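Local atomic coordinates of putative membrane anchored protein (PDB entry 3LSO), a protein that is of unknown function but is probably held in the cell envelope of Corynebacterium diphtheriae by a membrane anchor, with its all-beta domains outside the membrane. Residues Y427-G432 / P447-E452. Sequence-based numbering, arbitrary orientation.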
ATOM      1  N   TYR B 427     -17.081  19.416  -7.026  1.00 11.79           N
ATOM      2  CA  TYR B 427     -18.390  19.972  -6.819  1.00 12.43           C
ATOM      3  C   TYR B 427     -19.310  18.773  -6.618  1.00 13.90           C
ATOM      4  O   TYR B 427     -19.061  17.723  -7.216  1.00 15.33           O
ATOM      5  CB  TYR B 427     -18.810  20.750  -8.070  1.00 11.61           C
ATOM      6  CG  TYR B 427     -17.993  22.001  -8.413  1.00  9.48           C
ATOM      7  CD1 TYR B 427     -18.346  23.261  -7.912  1.00  9.09           C
ATOM      8  CD2 TYR B 427     -16.897  21.928  -9.262  1.00  8.30           C
ATOM      9  CE1 TYR B 427     -17.605  24.410  -8.228  1.00  8.12           C
ATOM     10  CE2 TYR B 427     -16.147  23.057  -9.594  1.00  7.39           C
ATOM     11  CZ  TYR B 427     -16.508  24.290  -9.073  1.00  9.30           C
ATOM     12  OH  TYR B 427     -15.768  25.397  -9.412  1.00 10.15           O
HETATM   13  N   MSE B 428     -20.326  18.898  -5.756  1.00 14.32           N
HETATM   14  CA  MSE B 428     -21.347  17.865  -5.568  1.00 14.57           C
HETATM   15  C   MSE B 428     -22.693  18.511  -5.683  1.00 15.10           C
HETATM   16  O   MSE B 428     -22.829  19.715  -5.455  1.00 15.64           O
HETATM   17  CB  MSE B 428     -21.310  17.306  -4.154  1.00 14.85           C
HETATM   18  CG  MSE B 428     -20.323  16.202  -3.885  1.00 15.18           C
HETATM   19 SE   MSE B 428     -20.173  16.032  -1.963  0.75 12.38          SE
HETATM   20  CE  MSE B 428     -19.270  17.701  -1.622  1.00 13.37           C
ATOM     21  N   PHE B 429     -23.709  17.718  -5.979  1.00 15.25           N
ATOM     22  CA  PHE B 429     -25.058  18.200  -5.801  1.00 15.53           C
ATOM     23  C   PHE B 429     -25.569  17.920  -4.384  1.00 16.21           C
ATOM     24  O   PHE B 429     -25.045  17.044  -3.681  1.00 16.84           O
ATOM     25  CB  PHE B 429     -25.952  17.597  -6.865  1.00 15.16           C
ATOM     26  CG  PHE B 429     -25.618  18.070  -8.233  1.00 15.46           C
ATOM     27  CD1 PHE B 429     -26.309  19.114  -8.805  1.00 13.97           C
ATOM     28  CD2 PHE B 429     -24.571  17.503  -8.944  1.00 18.11           C
ATOM     29  CE1 PHE B 429     -25.997  19.565 -10.059  1.00 13.42           C
ATOM     30  CE2 PHE B 429     -24.251  17.961 -10.228  1.00 15.86           C
ATOM     31  CZ  PHE B 429     -24.969  18.991 -10.774  1.00 13.81           C
ATOM     32  N   GLN B 430     -26.571  18.674  -3.951  1.00 16.31           N
ATOM     33  CA  GLN B 430     -27.165  18.435  -2.646  1.00 16.80           C
ATOM     34  C   GLN B 430     -28.606  18.052  -2.796  1.00 17.17           C
ATOM     35  O   GLN B 430     -29.240  18.387  -3.807  1.00 18.00           O
ATOM     36  CB  GLN B 430     -27.089  19.705  -1.805  1.00 16.61           C
ATOM     37  CG  GLN B 430     -25.657  20.167  -1.507  1.00 16.68           C
ATOM     38  CD  GLN B 430     -25.614  21.448  -0.703  1.00 16.44           C
ATOM     39  OE1 GLN B 430     -26.388  22.375  -0.934  1.00 16.50           O
ATOM     40  NE2 GLN B 430     -24.707  21.507   0.256  1.00 18.05           N
HETATM   41  N   MSE B 431     -29.150  17.379  -1.789  1.00 17.53           N
HETATM   42  CA  MSE B 431     -30.619  17.233  -1.676  1.00 17.62           C
HETATM   43  C   MSE B 431     -31.110  18.163  -0.589  1.00 17.56           C
HETATM   44  O   MSE B 431     -30.531  18.204   0.519  1.00 18.21           O
HETATM   45  CB  MSE B 431     -31.029  15.806  -1.320  1.00 17.64           C
HETATM   46  CG  MSE B 431     -32.481  15.450  -1.705  1.00 19.66           C
HETATM   47 SE   MSE B 431     -32.862  13.608  -1.215  0.75 22.30          SE
HETATM   48  CE  MSE B 431     -34.288  13.267  -2.436  1.00 20.49           C
ATOM     49  N   GLY B 432     -32.151  18.922  -0.910  1.00 17.24           N
ATOM     50  CA  GLY B 432     -32.907  19.691   0.085  1.00 17.61           C
ATOM     51  C   GLY B 432     -33.974  18.755   0.653  1.00 18.35           C
ATOM     52  O   GLY B 432     -34.595  18.005  -0.108  1.00 18.89           O
ATOM     53  N   PRO B 447     -22.066  12.786  -2.045  1.00 17.29           N
ATOM     54  CA  PRO B 447     -20.777  12.520  -2.691  1.00 16.62           C
ATOM     55  C   PRO B 447     -20.943  11.640  -3.907  1.00 16.17           C
ATOM     56  O   PRO B 447     -20.011  11.515  -4.668  1.00 16.31           O
ATOM     57  CB  PRO B 447     -19.981  11.742  -1.626  1.00 16.87           C
ATOM     58  CG  PRO B 447     -20.670  11.997  -0.331  1.00 17.17           C
ATOM     59  CD  PRO B 447     -22.118  12.285  -0.659  1.00 17.10           C
ATOM     60  N   GLU B 448     -22.104  11.019  -4.091  1.00 15.63           N
ATOM     61  CA  GLU B 448     -22.280  10.148  -5.254  1.00 15.20           C
ATOM     62  C   GLU B 448     -22.630  10.971  -6.494  1.00 14.85           C
ATOM     63  O   GLU B 448     -22.762  10.407  -7.591  1.00 15.55           O
ATOM     64  CB  GLU B 448     -23.330   9.062  -5.019  1.00 15.11           C
ATOM     65  CG  GLU B 448     -22.915   7.993  -4.033  1.00 15.82           C
ATOM     66  CD  GLU B 448     -22.897   8.461  -2.575  1.00 19.34           C
ATOM     67  OE1 GLU B 448     -23.169   9.653  -2.279  1.00 20.66           O
ATOM     68  OE2 GLU B 448     -22.596   7.619  -1.703  1.00 21.42           O
ATOM     69  N   THR B 449     -22.761  12.287  -6.327  1.00 13.05           N
ATOM     70  CA  THR B 449     -23.009  13.162  -7.453  1.00 12.38           C
ATOM     71  C   THR B 449     -21.776  14.018  -7.777  1.00 11.83           C
ATOM     72  O   THR B 449     -21.817  14.899  -8.631  1.00 11.79           O
ATOM     73  CB  THR B 449     -24.260  14.058  -7.204  1.00 13.18           C
ATOM     74  OG1 THR B 449     -23.976  15.081  -6.229  1.00 13.53           O
ATOM     75  CG2 THR B 449     -25.448  13.196  -6.743  1.00 12.08           C
ATOM     76  N   ALA B 450     -20.661  13.745  -7.105  1.00 10.44           N
ATOM     77  CA  ALA B 450     -19.487  14.628  -7.211  1.00  8.76           C
ATOM     78  C   ALA B 450     -18.897  14.674  -8.620  1.00  6.94           C
ATOM     79  O   ALA B 450     -18.802  13.634  -9.270  1.00  7.95           O
ATOM     80  CB  ALA B 450     -18.417  14.191  -6.227  1.00  8.82           C
ATOM     81  N   PHE B 451     -18.476  15.850  -9.069  1.00  3.61           N
ATOM     82  CA  PHE B 451     -17.753  15.956 -10.321  1.00  2.00           C
ATOM     83  C   PHE B 451     -16.567  16.881 -10.169  1.00  2.00           C
ATOM     84  O   PHE B 451     -16.565  17.741  -9.300  1.00  2.00           O
ATOM     85  CB  PHE B 451     -18.678  16.407 -11.456  1.00  2.00           C
ATOM     86  CG  PHE B 451     -19.211  17.823 -11.316  1.00  2.00           C
ATOM     87  CD1 PHE B 451     -18.498  18.906 -11.814  1.00  2.00           C
ATOM     88  CD2 PHE B 451     -20.440  18.059 -10.736  1.00  2.00           C
ATOM     89  CE1 PHE B 451     -18.974  20.173 -11.713  1.00  2.00           C
ATOM     90  CE2 PHE B 451     -20.926  19.337 -10.632  1.00  2.00           C
ATOM     91  CZ  PHE B 451     -20.189  20.394 -11.124  1.00  2.00           C
ATOM     92  N   GLU B 452     -15.549  16.691 -11.001  1.00  2.00           N
ATOM     93  CA  GLU B 452     -14.391  17.565 -10.973  1.00  2.00           C
ATOM     94  C   GLU B 452     -14.268  18.305 -12.282  1.00  2.00           C
ATOM     95  O   GLU B 452     -14.388  17.712 -13.337  1.00  2.00           O
ATOM     96  CB  GLU B 452     -13.097  16.797 -10.672  1.00  2.00           C
ATOM     97  CG  GLU B 452     -11.980  17.686 -10.099  1.00  2.00           C
ATOM     98  CD  GLU B 452     -10.732  16.937  -9.620  1.00  2.00           C
ATOM     99  OE1 GLU B 452     -10.810  15.728  -9.312  1.00  2.00           O
ATOM    100  OE2 GLU B 452      -9.659  17.584  -9.549  1.00  2.00           O
TER
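Tyr-427 and Phe-451 form an antiparallel hydrogen-bonded pair: Tyr-427 N donates to Phe-451 O (2.9 Å) and Phe-451 N to Tyr-427 O (2.7 Å). Their side chains share a face of the sheet, and Tyr-427 CB lies over the Phe-451 ring, 3.7 Å from its centroid, a CH-pi contact. The two rings are nearly parallel, at 18°, but offset so that their faces hardly cover one another. At the type I turn from Pro-447 to Ala-450 the chain rounds a corner; Thr-449 OG1 replaces a backbone carbonyl, accepting from Phe-429 N at 2.7 Å, and backbone pairing resumes at Ile-446. Chi1 of 73° brings this hydroxyl to strand 425-435, and it donates to Ile-446 O, joining both strands. Phe-429 can be followed outward: CB packs against Thr-449 OG1, CD2 passes Thr-449 OG1 and O at the ring's edge, CE2 reaches Phe-451 CE2 (3.6 Å), and CZ ends 4.1 Å from that atom, the rings oblique at 45°. On the other face selenomethionine Met-428 meets Ala-450 CB through CG and runs extended to SE, against Pro-447 CA; the chi3 bend turns only CE. The contact lies where hairpin 425-435/440-453 passes its second strand's corner; strands 298-303 (Ile-303) and 321-329 (Val-322, Val-324) pack on Phe-429.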